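Local coordinates for DUF4973 domain-containing protein (Bacteroides thetaiotaomicron, PDB 4QNI) that is of unknown function but, as a two-domain lipoprotein-like protein of a gut bacterium, probably serves as an auxiliary nutrient-binding protein, at residues V29-R33 with V210-Q214; H72-L77 with Y93-A98; L101-Y106 with W136-L140; K232-F237 with T248-N253. All blocks are in the same frame, centred on the assembly; numbering follows the deposited sequence.

How the interactions relate
Interactions 2 and 3, with centres about 8 Å apart in the N-terminal half, both lean on strand 135-142, the first through its neighbour strand 93-95 and the second directly. Interaction 1 joins the two halves of the chain, and interaction 4 belongs wholly to the C-terminal sheet; the two touch where Ile211 packs on Lys236. All four are partly buried, and interaction 4 includes exposed residues at its rim. Interaction 3 is apolar and aromatic, as suits a layer between sheets. Interaction 2 mixes a leucine contact with a histidine-carboxylate bond, interaction 1 sets a tyrosine and a serine against a turn, and interaction 4 relies on backbone pairing, with one face apolar and the other polar and charged.

Interaction 1 of 4, residues V29-R33 with V210-Q214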
loop_
_atom_site.group_PDB
_atom_site.type_symbol
_atom_site.label_atom_id
_atom_site.label_comp_id
_atom_site.label_asym_id
_atom_site.label_seq_id
_atom_site.Cartn_x
_atom_site.Cartn_y
_atom_site.Cartn_z
ATOM N N VAL A 29 8.266 29.340 -3.179
ATOM C CA VAL A 29 9.072 30.349 -3.868
ATOM C C VAL A 29 9.137 31.606 -2.978
ATOM O O VAL A 29 8.086 32.059 -2.542
ATOM C CB VAL A 29 8.469 30.691 -5.276
ATOM C CG1 VAL A 29 9.407 31.588 -6.071
ATOM C CG2 VAL A 29 8.094 29.447 -6.072
ATOM N N PRO A 30 10.310 32.194 -2.674
ATOM C CA PRO A 30 10.293 33.402 -1.827
ATOM C C PRO A 30 9.506 34.494 -2.530
ATOM O O PRO A 30 9.606 34.595 -3.749
ATOM C CB PRO A 30 11.776 33.770 -1.644
ATOM C CG PRO A 30 12.501 33.013 -2.637
ATOM C CD PRO A 30 11.679 31.824 -3.077
ATOM N N TYR A 31 8.659 35.247 -1.781
ATOM C CA TYR A 31 7.847 36.317 -2.363
ATOM C C TYR A 31 8.782 37.316 -3.056
ATOM O O TYR A 31 8.513 37.735 -4.178
ATOM C CB TYR A 31 6.961 36.967 -1.309
ATOM C CG TYR A 31 6.272 38.217 -1.803
ATOM C CD1 TYR A 31 5.125 38.142 -2.590
ATOM C CD2 TYR A 31 6.762 39.484 -1.477
ATOM C CE1 TYR A 31 4.493 39.294 -3.063
ATOM C CE2 TYR A 31 6.138 40.639 -1.939
ATOM C CZ TYR A 31 4.999 40.538 -2.728
ATOM O OH TYR A 31 4.355 41.670 -3.169
ATOM N N SER A 32 9.906 37.616 -2.410
ATOM C CA SER A 32 10.974 38.448 -2.921
ATOM C C SER A 32 12.287 37.668 -2.913
ATOM O O SER A 32 12.662 37.088 -1.901
ATOM C CB SER A 32 11.122 39.730 -2.097
ATOM O OG SER A 32 10.026 40.606 -2.264
ATOM N N ARG A 33 12.969 37.644 -4.041
ATOM C CA ARG A 33 14.293 37.045 -4.153
ATOM C C ARG A 33 15.338 38.107 -3.808
ATOM O O ARG A 33 15.390 39.173 -4.434
ATOM C CB ARG A 33 14.527 36.474 -5.568
ATOM C CG ARG A 33 15.870 35.774 -5.742
ATOM C CD ARG A 33 15.961 34.505 -4.909
ATOM N NE ARG A 33 15.080 33.449 -5.411
ATOM C CZ ARG A 33 15.010 32.232 -4.886
ATOM N NH1 ARG A 33 15.696 31.934 -3.784
ATOM N NH2 ARG A 33 14.214 31.317 -5.424
ATOM N N VAL A 210 0.615 34.562 1.642
ATOM C CA VAL A 210 1.313 35.839 1.401
ATOM C C VAL A 210 0.421 36.873 0.687
ATOM O O VAL A 210 -0.327 36.533 -0.240
ATOM C CB VAL A 210 2.611 35.607 0.600
ATOM C CG1 VAL A 210 3.254 36.918 0.186
ATOM C CG2 VAL A 210 3.584 34.799 1.409
ATOM N N ILE A 211 0.540 38.147 1.125
ATOM C CA ILE A 211 -0.059 39.335 0.492
ATOM C C ILE A 211 1.117 40.141 -0.049
ATOM O O ILE A 211 1.195 40.415 -1.251
ATOM C CB ILE A 211 -1.016 40.141 1.400
ATOM C CG1 ILE A 211 -2.337 39.349 1.561
ATOM C CG2 ILE A 211 -1.274 41.551 0.795
ATOM C CD1 ILE A 211 -3.408 40.006 2.451
ATOM N N ASP A 212 2.039 40.487 0.840
ATOM C CA ASP A 212 3.303 41.138 0.513
ATOM C C ASP A 212 4.360 40.661 1.541
ATOM O O ASP A 212 4.134 39.632 2.199
ATOM C CB ASP A 212 3.162 42.666 0.423
ATOM C CG ASP A 212 2.665 43.371 1.673
ATOM O OD1 ASP A 212 2.900 42.843 2.797
ATOM O OD2 ASP A 212 2.117 44.492 1.537
ATOM N N GLU A 213 5.499 41.353 1.660
ATOM C CA GLU A 213 6.587 40.962 2.575
ATOM C C GLU A 213 6.225 40.970 4.058
ATOM O O GLU A 213 6.838 40.223 4.826
ATOM C CB GLU A 213 7.789 41.894 2.423
ATOM C CG GLU A 213 8.537 41.740 1.124
ATOM C CD GLU A 213 9.705 42.695 0.947
ATOM O OE1 GLU A 213 9.937 43.557 1.828
ATOM O OE2 GLU A 213 10.416 42.553 -0.070
ATOM N N GLN A 214 5.297 41.844 4.464
ATOM C CA GLN A 214 4.954 42.032 5.885
ATOM C C GLN A 214 3.495 41.732 6.169
ATOM O O GLN A 214 2.979 42.090 7.243
ATOM C CB GLN A 214 5.245 43.502 6.286
ATOM C CG GLN A 214 6.724 43.880 6.245
ATOM C CD GLN A 214 7.555 43.067 7.222
ATOM O OE1 GLN A 214 8.649 42.598 6.886
ATOM N NE2 GLN A 214 7.055 42.872 8.460
HETATM O O HOH W 1 1.687 42.510 -3.333
#
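Tyr31 pushes its ring against the corner that follows strand 205-210, at a junction between the N-terminal part, which belongs to a family of the E-set clan, and the C-terminal antiparallel sheet. The apolar contacts are made by that ring. Asp212 CA lies over one face, 4.0 Å from the Tyr31 ring centroid, a CH-pi contact, while Val210 CG1 comes obliquely to Tyr31 CD1 at 3.6 Å. Having CG anti to the backbone N (chi1 171°) carries the ring out to this corner.

Among the polar contacts, a water donates hydrogen bonds to Tyr31 OH at 2.8 Å and to Ile211 O at 3.0 Å, bridging the segments; Tyr31 OH also bonds to Glu45. Replacing Tyr31 by a leucine would probably leave the water without one of its anchors and Asp212 CA without the aromatic face beneath it. An Asx turn, Asp212 OD1 accepting from Gln214 N at 3.1 Å, shapes the 210-214 corner itself, and OD1 also bonds to Thr215. Glu213 reaches back with an extended chain and is also held by Tyr40, while Ser32 OG bonds to Gly46. Ser32 OG donates to the anti lone pair of Glu213 OE2 at 3.0 Å.

Interaction 2 of 4, residues H72-L77 with Y93-A98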
loop_
_atom_site.group_PDB
_atom_site.type_symbol
_atom_site.label_atom_id
_atom_site.label_comp_id
_atom_site.label_asym_id
_atom_site.label_seq_id
_atom_site.Cartn_x
_atom_site.Cartn_y
_atom_site.Cartn_z
ATOM N N HIS A 72 3.003 25.273 -21.685
ATOM C CA HIS A 72 1.848 25.439 -20.812
ATOM C C HIS A 72 0.936 24.236 -21.050
ATOM O O HIS A 72 0.826 23.796 -22.189
ATOM C CB HIS A 72 1.141 26.776 -21.135
ATOM C CG HIS A 72 -0.025 27.082 -20.247
ATOM N ND1 HIS A 72 -1.206 27.607 -20.759
ATOM C CD2 HIS A 72 -0.162 26.925 -18.909
ATOM C CE1 HIS A 72 -2.028 27.713 -19.736
ATOM N NE2 HIS A 72 -1.447 27.310 -18.602
ATOM N N ASP A 73 0.390 23.633 -19.979
ATOM C CA ASP A 73 -0.459 22.452 -20.100
ATOM C C ASP A 73 -1.800 22.676 -19.361
ATOM O O ASP A 73 -2.074 22.056 -18.338
ATOM C CB ASP A 73 0.286 21.207 -19.568
ATOM C CG ASP A 73 -0.402 19.873 -19.851
ATOM O OD1 ASP A 73 -1.493 19.874 -20.501
ATOM O OD2 ASP A 73 0.120 18.841 -19.407
ATOM N N ALA A 74 -2.637 23.551 -19.910
ATOM C CA ALA A 74 -3.956 23.865 -19.354
ATOM C C ALA A 74 -4.886 22.630 -19.383
ATOM O O ALA A 74 -5.716 22.478 -18.490
ATOM C CB ALA A 74 -4.574 25.026 -20.114
ATOM N N ASP A 75 -4.667 21.717 -20.343
ATOM C CA ASP A 75 -5.447 20.475 -20.514
ATOM C C ASP A 75 -5.385 19.585 -19.312
ATOM O O ASP A 75 -6.433 19.235 -18.794
ATOM C CB ASP A 75 -4.994 19.672 -21.747
ATOM C CG ASP A 75 -5.468 20.212 -23.065
ATOM O OD1 ASP A 75 -6.631 20.675 -23.135
ATOM O OD2 ASP A 75 -4.701 20.124 -24.046
ATOM N N THR A 76 -4.174 19.239 -18.843
ATOM C CA THR A 76 -3.989 18.383 -17.663
ATOM C C THR A 76 -4.614 19.049 -16.420
ATOM O O THR A 76 -5.240 18.363 -15.616
ATOM C CB THR A 76 -2.498 18.069 -17.480
ATOM O OG1 THR A 76 -2.021 17.456 -18.678
ATOM C CG2 THR A 76 -2.223 17.143 -16.305
ATOM N N LEU A 77 -4.460 20.372 -16.276
ATOM C CA LEU A 77 -5.052 21.096 -15.155
ATOM C C LEU A 77 -6.579 20.990 -15.226
ATOM O O LEU A 77 -7.215 20.710 -14.209
ATOM C CB LEU A 77 -4.592 22.576 -15.150
ATOM C CG LEU A 77 -5.149 23.475 -14.042
ATOM C CD1 LEU A 77 -4.930 22.876 -12.659
ATOM C CD2 LEU A 77 -4.535 24.856 -14.112
ATOM N N TYR A 93 -8.248 24.746 -9.135
ATOM C CA TYR A 93 -6.923 25.356 -9.161
ATOM C C TYR A 93 -6.931 26.312 -10.331
ATOM O O TYR A 93 -7.430 25.942 -11.408
ATOM C CB TYR A 93 -5.813 24.302 -9.303
ATOM C CG TYR A 93 -5.727 23.356 -8.132
ATOM C CD1 TYR A 93 -5.160 23.760 -6.927
ATOM C CD2 TYR A 93 -6.179 22.042 -8.235
ATOM C CE1 TYR A 93 -5.068 22.891 -5.844
ATOM C CE2 TYR A 93 -6.089 21.159 -7.156
ATOM C CZ TYR A 93 -5.524 21.587 -5.964
ATOM O OH TYR A 93 -5.447 20.749 -4.872
ATOM N N GLU A 94 -6.505 27.550 -10.123
ATOM C CA GLU A 94 -6.538 28.539 -11.197
ATOM C C GLU A 94 -5.242 28.510 -11.960
ATOM O O GLU A 94 -4.174 28.321 -11.409
ATOM C CB GLU A 94 -6.848 29.950 -10.684
ATOM C CG GLU A 94 -8.282 30.131 -10.210
ATOM C CD GLU A 94 -9.388 29.994 -11.246
ATOM O OE1 GLU A 94 -9.229 30.492 -12.387
ATOM O OE2 GLU A 94 -10.440 29.415 -10.892
ATOM N N ASP A 95 -5.363 28.655 -13.254
ATOM C CA ASP A 95 -4.274 28.596 -14.213
ATOM C C ASP A 95 -3.443 29.895 -14.235
ATOM O O ASP A 95 -3.780 30.853 -14.912
ATOM C CB ASP A 95 -4.876 28.319 -15.596
ATOM C CG ASP A 95 -3.873 27.903 -16.637
ATOM O OD1 ASP A 95 -2.664 28.029 -16.374
ATOM O OD2 ASP A 95 -4.303 27.428 -17.716
HETATM N N MSE A 96 -2.317 29.857 -13.561
HETATM C CA MSE A 96 -1.344 30.945 -13.460
HETATM C C MSE A 96 -0.656 31.256 -14.775
HETATM O O MSE A 96 -0.188 32.383 -14.948
HETATM C CB MSE A 96 -0.282 30.540 -12.456
HETATM C CG MSE A 96 0.340 31.686 -11.762
HETATM SE SE MSE A 96 1.615 30.919 -10.558
HETATM C CE MSE A 96 1.837 32.447 -9.478
ATOM N N GLY A 97 -0.550 30.255 -15.657
ATOM C CA GLY A 97 0.086 30.405 -16.963
ATOM C C GLY A 97 -0.843 30.793 -18.100
ATOM O O GLY A 97 -0.416 30.839 -19.255
ATOM N N ALA A 98 -2.111 31.121 -17.787
ATOM C CA ALA A 98 -3.093 31.512 -18.800
ATOM C C ALA A 98 -2.681 32.797 -19.532
ATOM O O ALA A 98 -1.920 33.614 -18.994
ATOM C CB ALA A 98 -4.477 31.674 -18.173
#
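Leu77, His72 and Asp95 carry this contact, in which the start of helix 74-85 sits against strand 93-95 and the turn after it. Leu77, on the first turn of the helix, points its two methyls at the strand. CD1 meets Tyr93 CB at 3.8 Å, the two side chains crossing at about a right angle, and CD2 rests on Asp95, 3.8 Å from Asp95 CB. The leucine thus packs against the aliphatic base of the aspartate, while the carboxylate beyond it turns to the histidine.

His72 and Asp95 approach from opposite directions. His72 NE2 donates to Asp95 OD1 at 2.6 Å with an angle of 153°, meeting the syn lone pair of Asp95 OD1, which lies close to the imidazole plane, though the ring and carboxylate planes stand 38° apart. Both residues hold CG anti to the backbone N, which stretches the groups toward each other, and Pro139 of the neighbouring strand packs on both. The same Asp95 OD1 takes a weak bond from Gly97 N, so it ties the turn to the histidine. Gly97 O lies over one imidazole face, 3.5 Å above its plane, and Ala74 N over the opposite face; atoms over both faces probably limit the tilt of the ring. A negative carboxylate at NE2 would be expected to favour a protonated imidazole.

Next to the histidine, Asp73 N-caps the helix, its OD1 accepting from Thr76 N at 3.2 Å. The arrangement is thus an N-capped helix start tied to a type I beta turn, Asp95 to Ala98, by a His-carboxylate hydrogen bond.

Interaction 3 of 4, residues L101-Y106 with W136-L140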
loop_
_atom_site.group_PDB
_atom_site.type_symbol
_atom_site.label_atom_id
_atom_site.label_comp_id
_atom_site.label_asym_id
_atom_site.label_seq_id
_atom_site.Cartn_x
_atom_site.Cartn_y
_atom_site.Cartn_z
ATOM N N LEU A 101 -1.766 36.701 -18.258
ATOM C CA LEU A 101 -1.346 36.812 -16.847
ATOM C C LEU A 101 0.125 37.162 -16.804
ATOM O O LEU A 101 0.894 36.802 -17.702
ATOM C CB LEU A 101 -1.640 35.540 -16.020
ATOM C CG LEU A 101 -3.122 35.149 -15.877
ATOM C CD1 LEU A 101 -3.289 33.957 -15.003
ATOM C CD2 LEU A 101 -3.925 36.247 -15.261
ATOM N N ALA A 102 0.500 37.919 -15.821
ATOM C CA ALA A 102 1.880 38.358 -15.730
ATOM C C ALA A 102 2.504 37.909 -14.401
ATOM O O ALA A 102 3.401 38.565 -13.879
ATOM C CB ALA A 102 1.942 39.874 -15.892
ATOM N N TYR A 103 2.045 36.744 -13.894
ATOM C CA TYR A 103 2.542 36.191 -12.652
ATOM C C TYR A 103 3.787 35.393 -12.881
ATOM O O TYR A 103 4.698 35.468 -12.076
ATOM C CB TYR A 103 1.477 35.321 -11.982
ATOM C CG TYR A 103 0.320 36.101 -11.400
ATOM C CD1 TYR A 103 0.538 37.225 -10.606
ATOM C CD2 TYR A 103 -0.998 35.702 -11.620
ATOM C CE1 TYR A 103 -0.523 37.942 -10.060
ATOM C CE2 TYR A 103 -2.068 36.394 -11.050
ATOM C CZ TYR A 103 -1.824 37.508 -10.263
ATOM O OH TYR A 103 -2.869 38.216 -9.728
ATOM N N ALA A 104 3.847 34.660 -13.994
ATOM C CA ALA A 104 4.933 33.758 -14.277
ATOM C C ALA A 104 5.386 33.790 -15.719
ATOM O O ALA A 104 4.574 33.896 -16.631
ATOM C CB ALA A 104 4.480 32.347 -13.947
ATOM N N SER A 105 6.681 33.606 -15.916
ATOM C CA SER A 105 7.299 33.433 -17.216
ATOM C C SER A 105 8.368 32.335 -17.089
ATOM O O SER A 105 8.866 32.070 -15.985
ATOM C CB SER A 105 7.886 34.741 -17.727
ATOM O OG SER A 105 8.979 35.125 -16.915
ATOM N N TYR A 106 8.700 31.691 -18.202
ATOM C CA TYR A 106 9.709 30.636 -18.265
ATOM C C TYR A 106 10.173 30.460 -19.727
ATOM O O TYR A 106 9.394 30.740 -20.656
ATOM C CB TYR A 106 9.171 29.283 -17.684
ATOM C CG TYR A 106 7.834 28.861 -18.265
ATOM C CD1 TYR A 106 6.641 29.336 -17.733
ATOM C CD2 TYR A 106 7.765 28.035 -19.385
ATOM C CE1 TYR A 106 5.417 29.046 -18.331
ATOM C CE2 TYR A 106 6.543 27.711 -19.974
ATOM C CZ TYR A 106 5.373 28.230 -19.451
ATOM O OH TYR A 106 4.165 27.932 -20.030
ATOM N N TRP A 136 -3.707 29.309 -7.173
ATOM C CA TRP A 136 -2.839 29.496 -8.338
ATOM C C TRP A 136 -1.907 28.320 -8.538
ATOM O O TRP A 136 -1.187 27.929 -7.626
ATOM C CB TRP A 136 -2.039 30.798 -8.256
ATOM C CG TRP A 136 -2.888 32.042 -8.388
ATOM C CD1 TRP A 136 -3.135 32.967 -7.418
ATOM C CD2 TRP A 136 -3.611 32.480 -9.555
ATOM N NE1 TRP A 136 -3.920 33.980 -7.923
ATOM C CE2 TRP A 136 -4.229 33.704 -9.228
ATOM C CE3 TRP A 136 -3.754 31.981 -10.864
ATOM C CZ2 TRP A 136 -5.003 34.426 -10.155
ATOM C CZ3 TRP A 136 -4.517 32.696 -11.779
ATOM C CH2 TRP A 136 -5.133 33.900 -11.420
ATOM N N VAL A 137 -1.924 27.780 -9.750
ATOM C CA VAL A 137 -1.122 26.644 -10.165
ATOM C C VAL A 137 -0.461 26.977 -11.515
ATOM O O VAL A 137 -1.113 27.574 -12.388
ATOM C CB VAL A 137 -2.065 25.389 -10.256
ATOM C CG1 VAL A 137 -1.643 24.407 -11.332
ATOM C CG2 VAL A 137 -2.178 24.689 -8.921
ATOM N N LEU A 138 0.793 26.533 -11.711
ATOM C CA LEU A 138 1.440 26.705 -12.998
ATOM C C LEU A 138 1.530 25.329 -13.654
ATOM O O LEU A 138 2.335 24.511 -13.194
ATOM C CB LEU A 138 2.824 27.376 -12.857
ATOM C CG LEU A 138 3.606 27.603 -14.160
ATOM C CD1 LEU A 138 2.847 28.545 -15.097
ATOM C CD2 LEU A 138 5.034 28.128 -13.856
ATOM N N PRO A 139 0.694 25.025 -14.692
ATOM C CA PRO A 139 0.752 23.685 -15.318
ATOM C C PRO A 139 1.726 23.631 -16.514
ATOM O O PRO A 139 1.602 24.422 -17.434
ATOM C CB PRO A 139 -0.697 23.452 -15.741
ATOM C CG PRO A 139 -1.249 24.863 -16.062
ATOM C CD PRO A 139 -0.352 25.867 -15.324
ATOM N N LEU A 140 2.694 22.694 -16.495
ATOM C CA LEU A 140 3.725 22.564 -17.533
ATOM C C LEU A 140 3.850 21.150 -18.035
ATOM O O LEU A 140 3.574 20.211 -17.308
ATOM C CB LEU A 140 5.127 23.002 -16.998
ATOM C CG LEU A 140 5.232 24.400 -16.374
ATOM C CD1 LEU A 140 6.456 24.516 -15.506
ATOM C CD2 LEU A 140 5.235 25.460 -17.434
HETATM O O HOH W 2 -4.612 37.084 -8.227
#
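Trp136 offers one face of its indole to the ring of Tyr103, whose CE2 stands 3.6 Å from Trp136 CZ2. The tyrosine comes edge first, with the ring planes at 61° and its centroid 5.1 Å from that of the six-membered ring, an edge-to-face pair. Leu101 CD1 approaches the indole obliquely at its far end, 3.7 Å from Trp136 CZ3. At the other end of the contact the Tyr106 ring has Leu140 CD2 over one face, a CH-pi contact in which the methyl lies 3.6 Å from the ring centroid.

These groups fill the space between two layers of a beta-sandwich-like arrangement, consistent with the E-set clan of this part of the chain: strand 104-105 edges the three-stranded sheet, and strand 135-142 belongs to the mixed sheet facing it. Trp136, Leu138 and Leu140 all direct their side chains to the opposing segment, every second residue of the strand, and Ala104 CB meets Leu138 CD2 at 4.3 Å in the middle. No direct hydrogen bond joins the two segments, and the backbones stay well apart, Ala104 CA being 8.0 Å from Leu138 CA.

Surrounding groups close the layer. The selenomethionine Met96 and Ile130 pack on both Tyr103 and Trp136, while Phe15 of a neighbouring subunit packs on Leu140. Tyr106 holds CG between the backbone N and the carbonyl carbon (chi1 51°), which sets its ring above the leucine. The single polar bridge runs at the aromatic end: a water sits 2.6 Å from Tyr103 OH and accepts a weak bond from Trp136 NE1.

Interaction 4 of 4, residues K232-F237 with T248-N253; sequences KYKIKF and TISCDN. With EDO (1,2-ethanediol), chain G.
Phe237 and Ile249 lie side by side and point the same way from a non-hydrogen-bonded pair of the hairpin formed by strands 234-240 and 244-250, with Phe237 CE2 3.6 Å from Ile249 CD1. On the same face Ile235 crosses Ile249 obliquely, bringing its CG2 to Ile249 CG2 at 3.5 Å. Lys236 and Ser250 project from the other face, a hydrogen-bonded pair: Lys236 N donates to Ser250 O at 2.8 Å, and Ser250 N returns a bond to Lys236 O. Lys236, bent at chi3 (67°), runs across Asp252, and its NZ makes a long salt bridge of 3.7 Å to Asp252 OD1. Lys234 NZ turns elsewhere, to Asp131 and to a 1,2-ethanediol probably from the crystallisation liquor.

Beyond the last pair the strands part. Asn253 ND2 donates to Lys232 O at 2.8 Å, nearly straight at 171° and in the amide plane, though tilted 30° from the carbonyl plane. Its OD1 accepts from a water that Lys234 N also holds, and ND2 reaches Glu256 too. A valine in place of Asn253 would probably leave Lys232 O without its donor and the water with one partner fewer. The chemistry implies a two-faced hairpin, apolar toward Leu261 and Val292, polar and charged opposite, its splayed end pinned by an amide.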
loop_
_atom_site.group_PDB
_atom_site.type_symbol
_atom_site.label_atom_id
_atom_site.label_comp_id
_atom_site.label_asym_id
_atom_site.label_seq_id
_atom_site.Cartn_x
_atom_site.Cartn_y
_atom_site.Cartn_z
ATOM N N LYS A 232 -15.087 35.615 0.722
ATOM C CA LYS A 232 -15.881 36.490 1.581
ATOM C C LYS A 232 -15.272 36.568 3.004
ATOM O O LYS A 232 -15.651 37.448 3.775
ATOM C CB LYS A 232 -17.337 35.953 1.670
ATOM C CG LYS A 232 -18.383 36.712 0.855
ATOM C CD LYS A 232 -19.832 36.189 1.089
ATOM C CE LYS A 232 -20.547 36.789 2.297
ATOM N NZ LYS A 232 -22.020 36.540 2.279
ATOM N N TYR A 233 -14.336 35.652 3.350
ATOM C CA TYR A 233 -13.802 35.541 4.713
ATOM C C TYR A 233 -12.255 35.683 4.859
ATOM O O TYR A 233 -11.659 34.955 5.662
ATOM C CB TYR A 233 -14.271 34.195 5.291
ATOM C CG TYR A 233 -15.778 34.058 5.248
ATOM C CD1 TYR A 233 -16.584 34.710 6.182
ATOM C CD2 TYR A 233 -16.405 33.321 4.244
ATOM C CE1 TYR A 233 -17.969 34.616 6.131
ATOM C CE2 TYR A 233 -17.796 33.222 4.183
ATOM C CZ TYR A 233 -18.572 33.878 5.125
ATOM O OH TYR A 233 -19.942 33.801 5.071
ATOM N N LYS A 234 -11.628 36.677 4.183
ATOM C CA LYS A 234 -10.174 36.883 4.325
ATOM C C LYS A 234 -9.829 37.840 5.478
ATOM O O LYS A 234 -10.276 38.996 5.500
ATOM C CB LYS A 234 -9.534 37.386 3.024
ATOM C CG LYS A 234 -9.668 36.382 1.880
ATOM C CD LYS A 234 -9.479 37.049 0.534
ATOM C CE LYS A 234 -8.029 37.192 0.148
ATOM N NZ LYS A 234 -7.907 38.066 -1.031
ATOM N N ILE A 235 -8.996 37.359 6.417
ATOM C CA ILE A 235 -8.543 38.144 7.566
ATOM C C ILE A 235 -7.048 38.464 7.363
ATOM O O ILE A 235 -6.220 37.560 7.355
ATOM C CB ILE A 235 -8.820 37.400 8.913
ATOM C CG1 ILE A 235 -10.298 36.935 9.058
ATOM C CG2 ILE A 235 -8.351 38.235 10.115
ATOM C CD1 ILE A 235 -11.479 38.028 8.830
ATOM N N LYS A 236 -6.725 39.751 7.202
ATOM C CA LYS A 236 -5.366 40.235 6.953
ATOM C C LYS A 236 -4.581 40.390 8.217
ATOM O O LYS A 236 -5.105 40.910 9.202
ATOM C CB LYS A 236 -5.397 41.583 6.219
ATOM C CG LYS A 236 -5.863 41.501 4.768
ATOM C CD LYS A 236 -6.136 42.889 4.159
ATOM C CE LYS A 236 -4.911 43.771 3.975
ATOM N NZ LYS A 236 -5.271 45.178 3.622
ATOM N N PHE A 237 -3.304 39.946 8.190
ATOM C CA PHE A 237 -2.340 40.068 9.302
ATOM C C PHE A 237 -1.106 40.822 8.817
ATOM O O PHE A 237 -0.371 40.331 7.952
ATOM C CB PHE A 237 -1.945 38.696 9.870
ATOM C CG PHE A 237 -3.041 37.966 10.615
ATOM C CD1 PHE A 237 -4.053 37.298 9.924
ATOM C CD2 PHE A 237 -3.001 37.847 12.006
ATOM C CE1 PHE A 237 -5.053 36.599 10.617
ATOM C CE2 PHE A 237 -3.991 37.125 12.697
ATOM C CZ PHE A 237 -5.031 36.545 12.002
ATOM N N THR A 248 -1.429 44.162 12.917
ATOM C CA THR A 248 -2.672 44.834 12.554
ATOM C C THR A 248 -3.559 43.783 11.898
ATOM O O THR A 248 -3.206 43.236 10.849
ATOM C CB THR A 248 -2.430 46.047 11.658
ATOM O OG1 THR A 248 -1.560 46.951 12.350
ATOM C CG2 THR A 248 -3.760 46.761 11.242
ATOM N N ILE A 249 -4.680 43.463 12.545
ATOM C CA ILE A 249 -5.643 42.502 12.027
ATOM C C ILE A 249 -6.779 43.283 11.391
ATOM O O ILE A 249 -7.390 44.119 12.048
ATOM C CB ILE A 249 -6.146 41.503 13.103
ATOM C CG1 ILE A 249 -4.988 40.673 13.705
ATOM C CG2 ILE A 249 -7.212 40.592 12.503
ATOM C CD1 ILE A 249 -5.422 39.650 14.864
ATOM N N SER A 250 -7.052 43.038 10.119
ATOM C CA SER A 250 -8.137 43.736 9.449
ATOM C C SER A 250 -8.865 42.815 8.470
ATOM O O SER A 250 -8.460 41.667 8.228
ATOM C CB SER A 250 -7.621 44.978 8.726
ATOM O OG SER A 250 -6.644 44.619 7.768
ATOM N N CYS A 251 -9.975 43.336 7.946
ATOM C CA CYS A 251 -10.845 42.668 6.999
ATOM C C CYS A 251 -11.370 43.708 6.039
ATOM O O CYS A 251 -12.015 44.658 6.475
ATOM C CB CYS A 251 -11.969 41.956 7.738
ATOM S SG CYS A 251 -13.076 41.032 6.663
ATOM N N ASP A 252 -11.078 43.551 4.736
ATOM C CA ASP A 252 -11.485 44.513 3.705
ATOM C C ASP A 252 -13.006 44.544 3.490
ATOM O O ASP A 252 -13.524 45.586 3.096
ATOM C CB ASP A 252 -10.743 44.250 2.390
ATOM C CG ASP A 252 -9.291 44.700 2.416
ATOM O OD1 ASP A 252 -8.953 45.588 3.240
ATOM O OD2 ASP A 252 -8.500 44.203 1.585
ATOM N N ASN A 253 -13.722 43.444 3.775
ATOM C CA ASN A 253 -15.187 43.414 3.712
ATOM C C ASN A 253 -15.750 43.196 5.133
ATOM O O ASN A 253 -16.644 42.374 5.332
ATOM C CB ASN A 253 -15.700 42.354 2.713
ATOM C CG ASN A 253 -15.330 40.945 3.061
ATOM O OD1 ASN A 253 -14.207 40.654 3.522
ATOM N ND2 ASN A 253 -16.292 40.050 2.889
HETATM C C1 EDO G . -5.217 40.118 -0.922
HETATM O O1 EDO G . -5.050 38.711 -1.043
HETATM C C2 EDO G . -4.443 40.855 -2.037
HETATM O O2 EDO G . -5.197 40.830 -3.246
HETATM O O HOH W 3 -9.547 41.089 4.080
HETATM O O HOH W 4 -12.754 38.738 2.239
#